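PDB 5BOV: putative epoxide hydrolase protein, which probably acts as an alpha/beta-fold hydrolase, perhaps on epoxides or monoacylglycerols. Local coordinates for residues Pro33-His38 against Ile62-Arg67. Numbering follows the deposited sequence.
Sequences PVILLH and IVPYLR
Ile-62 sits between Val-34 and Leu-36 in parallel ladder register, donating its N to Val-34 O at 2.8 Å and receiving Leu-36 N on its own O at 3.0 Å, while the two strands run 24° apart. Ile-35 and Ile-62 lie side by side on one face of the sheet, Ile-35 CG1 resting 4.0 Å from Ile-62 CB. On the other face, Leu-36 CD1 meets Val-63 CG2.

Beyond this pair the ladder changes character, because Pro-64 has no N-H to offer Leu-36 O. Its CD lies against that carbonyl instead, and a water takes over, donating to Leu-36 O and Pro-64 O and accepting from His-38 N at 2.9 Å. On the face of Ile-35 and Ile-62, Leu-37 CD2 reaches the proline ring at CG, 3.6 Å away; helix 85-98 packs on this face, Ile-92 on Leu-37 and Leu-95 on Pro-64.

Past the strand ends, His-38 holds CG between its backbone N and carbonyl carbon (chi1 69°), and the ring reaches across to the turning 62-67 chain. NE2 accepts Leu-66 N at 3.1 Å in a nearly straight bond, although the donor stands 28° out of the ring plane. Leu-66 CG covers one face in a CH-pi contact, 3.9 Å from the ring centroid, while Tyr-65 CA lies at the edge. Tyr-69 adds an edge-to-face ring contact.

Helix 50-56 lies in the connection between these neighbouring parallel strands, a beta-alpha-beta unit of the alpha/beta hydrolase fold. The bond to NE2 and the CH-pi contact from Leu-66 together fix the position of the imidazole; water and histidine thus carry the polar pairing onward where direct strand-to-strand bonding stops.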
ATOM      1  N   PRO A  33       0.413   3.780  18.287  1.00 10.14           N
ATOM      2  CA  PRO A  33       0.579   2.858  17.147  1.00  9.44           C
ATOM      3  C   PRO A  33       0.594   3.549  15.778  1.00  8.88           C
ATOM      4  O   PRO A  33      -0.202   4.438  15.530  1.00  8.78           O
ATOM      5  CB  PRO A  33      -0.674   1.899  17.263  1.00  9.92           C
ATOM      6  CG  PRO A  33      -1.146   2.081  18.674  1.00 11.13           C
ATOM      7  CD  PRO A  33      -0.805   3.471  19.063  1.00 10.74           C
ATOM      8  N   VAL A  34       1.476   3.041  14.899  1.00  8.39           N
ATOM      9  CA  VAL A  34       1.578   3.436  13.507  1.00  8.02           C
ATOM     10  C   VAL A  34       1.619   2.156  12.663  1.00  7.90           C
ATOM     11  O   VAL A  34       2.359   1.243  13.021  1.00  7.96           O
ATOM     12  CB  VAL A  34       2.906   4.197  13.235  1.00  8.63           C
ATOM     13  CG1 VAL A  34       2.982   4.666  11.815  1.00  8.55           C
ATOM     14  CG2 VAL A  34       3.090   5.353  14.176  1.00  9.09           C
ATOM     15  N   ILE A  35       0.818   2.099  11.597  1.00  7.89           N
ATOM     16  CA  ILE A  35       0.761   0.945  10.701  1.00  8.04           C
ATOM     17  C   ILE A  35       1.194   1.433   9.326  1.00  7.62           C
ATOM     18  O   ILE A  35       0.622   2.404   8.796  1.00  7.09           O
ATOM     19  CB  ILE A  35      -0.640   0.290  10.654  1.00  9.16           C
ATOM     20  CG1 ILE A  35      -1.054  -0.126  12.082  1.00 10.01           C
ATOM     21  CG2 ILE A  35      -0.617  -0.896   9.689  1.00  9.43           C
ATOM     22  CD1 ILE A  35      -2.458  -0.669  12.172  1.00 10.86           C
ATOM     23  N   LEU A  36       2.245   0.799   8.811  1.00  7.25           N
ATOM     24  CA  LEU A  36       2.914   1.242   7.591  1.00  7.07           C
ATOM     25  C   LEU A  36       2.625   0.181   6.551  1.00  7.07           C
ATOM     26  O   LEU A  36       3.040  -0.964   6.680  1.00  6.85           O
ATOM     27  CB  LEU A  36       4.429   1.380   7.816  1.00  7.38           C
ATOM     28  CG  LEU A  36       4.843   2.348   8.948  1.00  7.43           C
ATOM     29  CD1 LEU A  36       6.359   2.253   9.186  1.00  7.75           C
ATOM     30  CD2 LEU A  36       4.404   3.776   8.669  1.00  7.38           C
ATOM     31  N   LEU A  37       2.054   0.626   5.409  1.00  6.83           N
ATOM     32  CA  LEU A  37       1.594  -0.306   4.387  1.00  7.11           C
ATOM     33  C   LEU A  37       2.327  -0.114   3.081  1.00  6.99           C
ATOM     34  O   LEU A  37       2.342   1.002   2.478  1.00  6.46           O
ATOM     35  CB  LEU A  37       0.090  -0.091   4.187  1.00  7.40           C
ATOM     36  CG  LEU A  37      -0.814  -0.297   5.400  1.00  7.78           C
ATOM     37  CD1 LEU A  37      -2.267  -0.018   5.039  1.00  8.22           C
ATOM     38  CD2 LEU A  37      -0.673  -1.686   6.021  1.00  8.10           C
ATOM     39  N   HIS A  38       2.897  -1.205   2.568  1.00  7.29           N
ATOM     40  CA  HIS A  38       3.650  -1.138   1.312  1.00  7.09           C
ATOM     41  C   HIS A  38       2.741  -1.212   0.083  1.00  7.38           C
ATOM     42  O   HIS A  38       1.530  -1.455   0.203  1.00  7.24           O
ATOM     43  CB  HIS A  38       4.678  -2.263   1.308  1.00  7.19           C
ATOM     44  CG  HIS A  38       4.102  -3.645   1.200  1.00  6.92           C
ATOM     45  ND1 HIS A  38       3.666  -4.168  -0.002  1.00  7.22           N
ATOM     46  CD2 HIS A  38       3.796  -4.572   2.136  1.00  7.03           C
ATOM     47  CE1 HIS A  38       3.150  -5.373   0.198  1.00  7.07           C
ATOM     48  NE2 HIS A  38       3.266  -5.659   1.481  1.00  7.11           N
ATOM     49  N   ILE A  62       3.881  -1.132  13.399  1.00  9.08           N
ATOM     50  CA  ILE A  62       3.440  -2.386  12.791  1.00  9.34           C
ATOM     51  C   ILE A  62       3.632  -2.307  11.300  1.00  8.22           C
ATOM     52  O   ILE A  62       3.152  -1.340  10.648  1.00  8.17           O
ATOM     53  CB  ILE A  62       1.931  -2.611  13.059  1.00 10.18           C
ATOM     54  CG1 ILE A  62       1.565  -2.531  14.552  1.00 11.88           C
ATOM     55  CG2 ILE A  62       1.462  -3.913  12.423  1.00 10.66           C
ATOM     56  CD1 ILE A  62       2.201  -3.591  15.317  1.00 12.81           C
ATOM     57  N   VAL A  63       4.343  -3.293  10.739  1.00  7.83           N
ATOM     58  CA  VAL A  63       4.590  -3.288   9.280  1.00  7.60           C
ATOM     59  C   VAL A  63       4.233  -4.667   8.682  1.00  7.57           C
ATOM     60  O   VAL A  63       5.045  -5.610   8.795  1.00  7.70           O
ATOM     61  CB  VAL A  63       6.052  -2.947   8.932  1.00  7.57           C
ATOM     62  CG1 VAL A  63       6.189  -2.643   7.460  1.00  7.31           C
ATOM     63  CG2 VAL A  63       6.567  -1.769   9.755  1.00  8.02           C
ATOM     64  N   PRO A  64       3.010  -4.824   8.136  1.00  7.44           N
ATOM     65  CA  PRO A  64       2.587  -6.086   7.642  1.00  7.53           C
ATOM     66  C   PRO A  64       2.837  -6.332   6.199  1.00  7.78           C
ATOM     67  O   PRO A  64       2.797  -5.393   5.398  1.00  7.58           O
ATOM     68  CB  PRO A  64       1.068  -6.040   7.891  1.00  7.67           C
ATOM     69  CG  PRO A  64       0.713  -4.591   7.654  1.00  7.64           C
ATOM     70  CD  PRO A  64       1.902  -3.823   8.126  1.00  7.41           C
ATOM     71  N   TYR A  65       3.053  -7.595   5.852  1.00  8.24           N
ATOM     72  CA  TYR A  65       2.965  -7.992   4.444  1.00  8.24           C
ATOM     73  C   TYR A  65       1.497  -8.003   4.053  1.00  8.70           C
ATOM     74  O   TYR A  65       0.638  -8.613   4.737  1.00  8.60           O
ATOM     75  CB  TYR A  65       3.527  -9.378   4.200  1.00  8.81           C
ATOM     76  CG  TYR A  65       5.007  -9.566   4.323  1.00  9.03           C
ATOM     77  CD1 TYR A  65       5.867  -9.029   3.377  1.00  9.39           C
ATOM     78  CD2 TYR A  65       5.563 -10.303   5.375  1.00  9.31           C
ATOM     79  CE1 TYR A  65       7.236  -9.295   3.404  1.00  9.21           C
ATOM     80  CE2 TYR A  65       6.934 -10.508   5.472  1.00  9.80           C
ATOM     81  CZ  TYR A  65       7.768 -10.032   4.468  1.00  9.76           C
ATOM     82  OH  TYR A  65       9.113 -10.231   4.529  1.00 10.54           O
ATOM     83  N   LEU A  66       1.146  -7.357   2.950  1.00  8.56           N
ATOM     84  CA  LEU A  66      -0.196  -7.470   2.399  1.00  9.37           C
ATOM     85  C   LEU A  66      -0.472  -8.938   1.877  1.00  9.15           C
ATOM     86  O   LEU A  66       0.448  -9.679   1.642  1.00  8.61           O
ATOM     87  CB  LEU A  66      -0.392  -6.479   1.268  1.00  9.98           C
ATOM     88  CG  LEU A  66      -0.277  -4.978   1.646  1.00  9.90           C
ATOM     89  CD1 LEU A  66      -0.506  -4.185   0.364  1.00  9.99           C
ATOM     90  CD2 LEU A  66      -1.269  -4.585   2.700  1.00 10.43           C
ATOM     91  N   ARG A  67      -1.756  -9.265   1.714  1.00  8.96           N
ATOM     92  CA  ARG A  67      -2.110 -10.503   1.053  1.00  9.53           C
ATOM     93  C   ARG A  67      -1.338 -10.609  -0.301  1.00  9.45           C
ATOM     94  O   ARG A  67      -1.202  -9.606  -1.022  1.00  8.27           O
ATOM     95  CB  ARG A  67      -3.622 -10.601   0.875  1.00  9.82           C
ATOM     96  CG  ARG A  67      -4.282  -9.485   0.047  1.00  9.90           C
ATOM     97  CD  ARG A  67      -5.737  -9.827  -0.333  1.00 10.64           C
ATOM     98  NE  ARG A  67      -6.535 -10.008   0.852  1.00 11.08           N
ATOM     99  CZ  ARG A  67      -7.649 -10.755   0.944  1.00 11.70           C
ATOM    100  NH1 ARG A  67      -8.180 -11.330  -0.155  1.00 11.68           N
ATOM    101  NH2 ARG A  67      -8.241 -10.909   2.087  1.00 12.33           N
TER
HETATM  102  O   HOH W   1       3.702  -2.843   4.822  1.00  8.06           O